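Local coordinates for protein GH18329p (Drosophila melanogaster, PDB 5YGB) that binds the N-terminus of Piwi through its extended Tudor domain and probably helps recruit Piwi proteins to the piRNA biogenesis machinery, at residues R160-P173 with K184-P197. The protein carries 1 engineered substitution. Numbering follows the deposited sequence.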
loop_
_atom_site.group_PDB
_atom_site.type_symbol
_atom_site.label_atom_id
_atom_site.label_comp_id
_atom_site.label_asym_id
_atom_site.label_seq_id
_atom_site.Cartn_x
_atom_site.Cartn_y
_atom_site.Cartn_z
ATOM N N ARG A 160 8.165 -4.180 11.064
ATOM C CA ARG A 160 7.811 -4.294 12.474
ATOM C C ARG A 160 6.527 -5.090 12.653
ATOM O O ARG A 160 5.450 -4.662 12.216
ATOM C CB ARG A 160 7.650 -2.914 13.111
ATOM C CG ARG A 160 7.148 -2.994 14.558
ATOM C CD ARG A 160 7.275 -1.672 15.285
ATOM N NE ARG A 160 8.679 -1.341 15.503
ATOM C CZ ARG A 160 9.425 -1.848 16.478
ATOM N NH1 ARG A 160 8.900 -2.705 17.345
ATOM N NH2 ARG A 160 10.699 -1.496 16.590
ATOM N N LYS A 161 6.617 -6.244 13.306
ATOM C CA LYS A 161 5.423 -7.035 13.544
ATOM C C LYS A 161 4.435 -6.337 14.468
ATOM O O LYS A 161 4.797 -5.846 15.542
ATOM C CB LYS A 161 5.773 -8.402 14.126
ATOM C CG LYS A 161 4.546 -9.130 14.650
ATOM C CD LYS A 161 4.803 -10.600 14.894
ATOM C CE LYS A 161 5.809 -10.796 15.984
ATOM N NZ LYS A 161 6.070 -12.252 16.171
ATOM N N LEU A 162 3.180 -6.297 14.033
ATOM C CA LEU A 162 2.061 -5.842 14.844
ATOM C C LEU A 162 1.007 -6.936 14.865
ATOM O O LEU A 162 0.980 -7.791 13.976
ATOM C CB LEU A 162 1.448 -4.550 14.283
ATOM C CG LEU A 162 2.372 -3.345 14.181
ATOM C CD1 LEU A 162 1.620 -2.185 13.540
ATOM C CD2 LEU A 162 2.900 -2.937 15.545
ATOM N N ILE A 163 0.139 -6.907 15.869
ATOM C CA ILE A 163 -1.025 -7.786 15.919
ATOM C C ILE A 163 -2.254 -6.965 15.573
ATOM O O ILE A 163 -2.557 -5.980 16.252
ATOM C CB ILE A 163 -1.223 -8.432 17.305
ATOM C CG1 ILE A 163 0.035 -9.183 17.740
ATOM C CG2 ILE A 163 -2.438 -9.353 17.291
ATOM C CD1 ILE A 163 0.496 -10.240 16.748
ATOM N N ALA A 164 -2.945 -7.358 14.506
ATOM C CA ALA A 164 -4.130 -6.653 14.038
ATOM C C ALA A 164 -5.378 -7.484 14.260
ATOM O O ALA A 164 -5.330 -8.714 14.212
ATOM C CB ALA A 164 -3.997 -6.305 12.563
ATOM N N ARG A 165 -6.496 -6.817 14.503
ATOM C CA ARG A 165 -7.777 -7.506 14.547
ATOM C C ARG A 165 -8.833 -6.638 13.873
ATOM O O ARG A 165 -8.965 -5.452 14.169
ATOM C CB ARG A 165 -8.182 -7.830 15.980
ATOM C CG ARG A 165 -9.495 -8.593 16.063
ATOM C CD ARG A 165 -9.966 -8.775 17.502
ATOM N NE ARG A 165 -9.150 -9.734 18.241
ATOM C CZ ARG A 165 -9.420 -10.142 19.477
ATOM N NH1 ARG A 165 -10.487 -9.673 20.112
ATOM N NH2 ARG A 165 -8.627 -11.021 20.077
ATOM N N VAL A 166 -9.582 -7.228 12.951
ATOM C CA VAL A 166 -10.666 -6.498 12.309
ATOM C C VAL A 166 -11.843 -6.428 13.271
ATOM O O VAL A 166 -12.332 -7.466 13.726
ATOM C CB VAL A 166 -11.092 -7.165 10.993
ATOM C CG1 VAL A 166 -12.299 -6.454 10.395
ATOM C CG2 VAL A 166 -9.933 -7.173 10.002
ATOM N N VAL A 167 -12.283 -5.218 13.607
ATOM C CA VAL A 167 -13.380 -5.066 14.565
ATOM C C VAL A 167 -14.579 -4.321 13.995
ATOM O O VAL A 167 -15.624 -4.251 14.646
ATOM C CB VAL A 167 -12.921 -4.338 15.850
ATOM C CG1 VAL A 167 -11.841 -5.148 16.565
ATOM C CG2 VAL A 167 -12.445 -2.919 15.536
ATOM N N THR A 168 -14.441 -3.773 12.789
ATOM C CA THR A 168 -15.543 -3.049 12.154
ATOM C C THR A 168 -15.233 -2.854 10.672
ATOM O O THR A 168 -14.132 -3.160 10.223
ATOM C CB THR A 168 -15.790 -1.673 12.832
ATOM O OG1 THR A 168 -17.028 -1.106 12.368
ATOM C CG2 THR A 168 -14.643 -0.714 12.537
ATOM N N TYR A 169 -16.217 -2.353 9.929
ATOM C CA TYR A 169 -16.083 -1.994 8.513
ATOM C C TYR A 169 -16.739 -0.651 8.259
ATOM O O TYR A 169 -17.723 -0.306 8.922
ATOM C CB TYR A 169 -16.741 -3.025 7.581
ATOM C CG TYR A 169 -16.043 -4.354 7.504
ATOM C CD1 TYR A 169 -14.972 -4.548 6.642
ATOM C CD2 TYR A 169 -16.459 -5.416 8.292
ATOM C CE1 TYR A 169 -14.322 -5.771 6.577
ATOM C CE2 TYR A 169 -15.818 -6.633 8.237
ATOM C CZ TYR A 169 -14.758 -6.806 7.381
ATOM O OH TYR A 169 -14.134 -8.021 7.340
ATOM N N LYS A 170 -16.221 0.095 7.288
ATOM C CA LYS A 170 -16.864 1.331 6.871
ATOM C C LYS A 170 -16.967 1.351 5.359
ATOM O O LYS A 170 -16.088 0.866 4.654
ATOM C CB LYS A 170 -16.110 2.566 7.383
ATOM C CG LYS A 170 -14.930 3.004 6.534
ATOM C CD LYS A 170 -14.571 4.468 6.771
ATOM C CE LYS A 170 -13.984 4.685 8.156
ATOM N NZ LYS A 170 -13.383 6.047 8.325
ATOM N N GLU A 171 -18.075 1.881 4.866
ATOM C CA GLU A 171 -18.269 2.031 3.441
ATOM C C GLU A 171 -17.246 3.014 2.910
ATOM O O GLU A 171 -17.045 4.081 3.489
ATOM C CB GLU A 171 -19.688 2.518 3.147
ATOM C CG GLU A 171 -20.261 2.003 1.852
ATOM C CD GLU A 171 -21.593 2.634 1.524
ATOM O OE1 GLU A 171 -21.918 3.687 2.116
ATOM O OE2 GLU A 171 -22.323 2.065 0.689
ATOM N N ARG A 172 -16.583 2.650 1.820
ATOM C CA ARG A 172 -15.656 3.565 1.182
ATOM C C ARG A 172 -16.396 4.792 0.676
ATOM O O ARG A 172 -17.447 4.673 0.049
ATOM C CB ARG A 172 -14.923 2.884 0.028
ATOM C CG ARG A 172 -13.631 2.215 0.441
ATOM C CD ARG A 172 -12.803 1.829 -0.773
ATOM N NE ARG A 172 -11.498 1.290 -0.393
ATOM C CZ ARG A 172 -11.263 0.008 -0.130
ATOM N NH1 ARG A 172 -12.244 -0.879 -0.195
ATOM N NH2 ARG A 172 -10.043 -0.387 0.201
ATOM N N PRO A 173 -15.849 5.979 0.955
ATOM C CA PRO A 173 -16.418 7.223 0.436
ATOM C C PRO A 173 -16.201 7.334 -1.069
ATOM O O PRO A 173 -15.487 6.516 -1.655
ATOM C CB PRO A 173 -15.637 8.303 1.191
ATOM C CG PRO A 173 -14.332 7.661 1.491
ATOM C CD PRO A 173 -14.645 6.221 1.768
ATOM N N LYS A 184 -13.350 0.763 -4.917
ATOM C CA LYS A 184 -14.410 1.651 -5.386
ATOM C C LYS A 184 -15.354 2.073 -4.264
ATOM O O LYS A 184 -15.377 1.466 -3.191
ATOM C CB LYS A 184 -15.210 0.981 -6.504
ATOM C CG LYS A 184 -14.379 0.572 -7.708
ATOM C CD LYS A 184 -13.721 1.776 -8.365
ATOM C CE LYS A 184 -12.953 1.361 -9.612
ATOM N NZ LYS A 184 -12.266 2.505 -10.276
ATOM N N GLU A 185 -16.128 3.123 -4.524
ATOM C CA GLU A 185 -17.146 3.597 -3.594
ATOM C C GLU A 185 -18.130 2.479 -3.258
ATOM O O GLU A 185 -18.584 1.758 -4.147
ATOM C CB GLU A 185 -17.884 4.801 -4.189
ATOM C CG GLU A 185 -19.163 5.190 -3.469
ATOM C CD GLU A 185 -19.964 6.222 -4.241
ATOM O OE1 GLU A 185 -19.441 6.747 -5.249
ATOM O OE2 GLU A 185 -21.114 6.508 -3.842
ATOM N N GLY A 186 -18.440 2.325 -1.973
ATOM C CA GLY A 186 -19.410 1.333 -1.545
ATOM C C GLY A 186 -18.806 0.034 -1.043
ATOM O O GLY A 186 -19.480 -0.754 -0.376
ATOM N N THR A 187 -17.539 -0.198 -1.370
ATOM C CA THR A 187 -16.844 -1.404 -0.931
ATOM C C THR A 187 -16.437 -1.270 0.540
ATOM O O THR A 187 -16.306 -0.157 1.049
ATOM C CB THR A 187 -15.604 -1.681 -1.801
ATOM O OG1 THR A 187 -14.714 -0.560 -1.734
ATOM C CG2 THR A 187 -16.014 -1.914 -3.246
ATOM N N PRO A 188 -16.247 -2.406 1.234
ATOM C CA PRO A 188 -15.984 -2.327 2.675
ATOM C C PRO A 188 -14.504 -2.131 3.022
ATOM O O PRO A 188 -13.645 -2.909 2.605
ATOM C CB PRO A 188 -16.500 -3.678 3.188
ATOM C CG PRO A 188 -16.301 -4.597 2.051
ATOM C CD PRO A 188 -16.443 -3.793 0.788
ATOM N N LEU A 189 -14.226 -1.078 3.780
ATOM C CA LEU A 189 -12.898 -0.817 4.310
ATOM C C LEU A 189 -12.796 -1.392 5.728
ATOM O O LEU A 189 -13.592 -1.029 6.586
ATOM C CB LEU A 189 -12.638 0.686 4.317
ATOM C CG LEU A 189 -11.256 1.240 4.632
ATOM C CD1 LEU A 189 -10.272 0.822 3.558
ATOM C CD2 LEU A 189 -11.340 2.750 4.717
ATOM N N PRO A 190 -11.856 -2.322 5.973
ATOM C CA PRO A 190 -11.752 -2.887 7.328
ATOM C C PRO A 190 -11.191 -1.898 8.341
ATOM O O PRO A 190 -10.220 -1.194 8.050
ATOM C CB PRO A 190 -10.777 -4.060 7.169
ATOM C CG PRO A 190 -10.607 -4.261 5.701
ATOM C CD PRO A 190 -10.911 -2.956 5.037
ATOM N N GLY A 191 -11.814 -1.846 9.515
ATOM C CA GLY A 191 -11.335 -1.056 10.635
ATOM C C GLY A 191 -10.678 -1.990 11.619
ATOM O O GLY A 191 -11.290 -2.970 12.055
ATOM N N VAL A 192 -9.431 -1.700 11.962
ATOM C CA VAL A 192 -8.645 -2.613 12.776
ATOM C C VAL A 192 -8.184 -2.004 14.087
ATOM O O VAL A 192 -8.036 -0.785 14.214
ATOM C CB VAL A 192 -7.383 -3.125 12.018
ATOM C CG1 VAL A 192 -7.792 -3.955 10.812
ATOM C CG2 VAL A 192 -6.451 -1.968 11.611
ATOM N N GLU A 193 -7.975 -2.891 15.052
ATOM C CA GLU A 193 -7.166 -2.612 16.230
ATOM C C GLU A 193 -5.738 -3.041 15.924
ATOM O O GLU A 193 -5.525 -4.041 15.245
ATOM C CB GLU A 193 -7.677 -3.380 17.444
ATOM C CG GLU A 193 -9.050 -2.975 17.898
ATOM C CD GLU A 193 -9.407 -3.553 19.254
ATOM O OE1 GLU A 193 -8.695 -4.469 19.728
ATOM O OE2 GLU A 193 -10.402 -3.082 19.846
ATOM N N LEU A 194 -4.760 -2.307 16.424
ATOM C CA LEU A 194 -3.366 -2.660 16.224
ATOM C C LEU A 194 -2.654 -2.607 17.538
ATOM O O LEU A 194 -2.833 -1.661 18.303
ATOM C CB LEU A 194 -2.656 -1.701 15.273
ATOM C CG LEU A 194 -3.010 -1.619 13.800
ATOM C CD1 LEU A 194 -2.179 -0.533 13.152
ATOM C CD2 LEU A 194 -2.762 -2.969 13.143
ATOM N N PHE A 195 -1.816 -3.592 17.812
ATOM C CA PHE A 195 -0.885 -3.372 18.895
ATOM C C PHE A 195 0.446 -4.022 18.631
ATOM O O PHE A 195 0.576 -4.952 17.836
ATOM C CB PHE A 195 -1.469 -3.827 20.225
ATOM C CG PHE A 195 -1.608 -5.297 20.371
ATOM C CD1 PHE A 195 -0.572 -6.056 20.898
ATOM C CD2 PHE A 195 -2.802 -5.927 20.047
ATOM C CE1 PHE A 195 -0.714 -7.421 21.057
ATOM C CE2 PHE A 195 -2.950 -7.290 20.210
ATOM C CZ PHE A 195 -1.909 -8.037 20.718
ATOM N N ASP A 196 1.450 -3.478 19.296
ATOM C CA ASP A 196 2.822 -3.899 19.140
ATOM C C ASP A 196 3.153 -4.873 20.269
ATOM O O ASP A 196 3.201 -4.483 21.428
ATOM C CB ASP A 196 3.739 -2.673 19.166
ATOM C CG ASP A 196 5.179 -3.010 18.906
ATOM O OD1 ASP A 196 5.555 -4.205 18.964
ATOM O OD2 ASP A 196 5.956 -2.064 18.656
ATOM N N PRO A 197 3.384 -6.149 19.938
ATOM C CA PRO A 197 3.640 -7.155 20.983
ATOM C C PRO A 197 4.997 -7.033 21.663
ATOM O O PRO A 197 5.221 -7.678 22.689
ATOM C CB PRO A 197 3.542 -8.472 20.220
ATOM C CG PRO A 197 3.925 -8.122 18.820
ATOM C CD PRO A 197 3.357 -6.742 18.590
HETATM O O HOH W 1 6.855 -5.755 17.168
HETATM O O HOH W 2 -10.949 -6.610 20.072
#
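Phe195 sets its CG between its own backbone N and carbonyl carbon (chi1 70°), which swings the ring over Ile163. The two side chains therefore run side by side, with Ile163 CB 3.7 Å from the Phe195 ring centroid and 22° off the normal, a CH-pi contact over the face. At the far end Arg172 is extended from CG to NE, and NH1 reaches Thr187 OG1 at 2.9 Å, slightly tilted from the guanidinium plane. That hydroxyl in turn donates to Lys184 O at 2.6 Å, tying it across the type II turn Lys184–Thr187. Leu189 CD1 lies over one guanidinium face, 3.6 Å from Arg172 NH2, while Glu125 forms a salt bridge with NH2. Strands 162-171 and 188-195 are an antiparallel pair in the staphylococcal-nuclease-like (OB-fold) sheet of the extended Tudor domain, distinct from the core Tudor sheet; strand 5-12 lies next to 162-171, and strand 124-128 next to 188-195. A classic beta bulge shifts the register by one residue between Val166 and Thr168: Val167 N and, weakly, Thr168 N both donate to Gly191 O, the former at 2.9 Å. Thr168 CG2 packs 3.8 Å from Gly191 CA. On the face bearing Ala164, Val166 and Tyr169, Ala164 CB meets Leu194 CD2 at 3.6 Å. Beyond the strand ends Asp196 OD2 forms a salt bridge with Arg160 NH1 whose hydrogen bond is weak and bent (3.3 Å, 127° at the hydrogen); Glu155 pairs with Arg160 NE, and Asp196 OD1 accepts from Ala198 N and a water shared with Lys161 O.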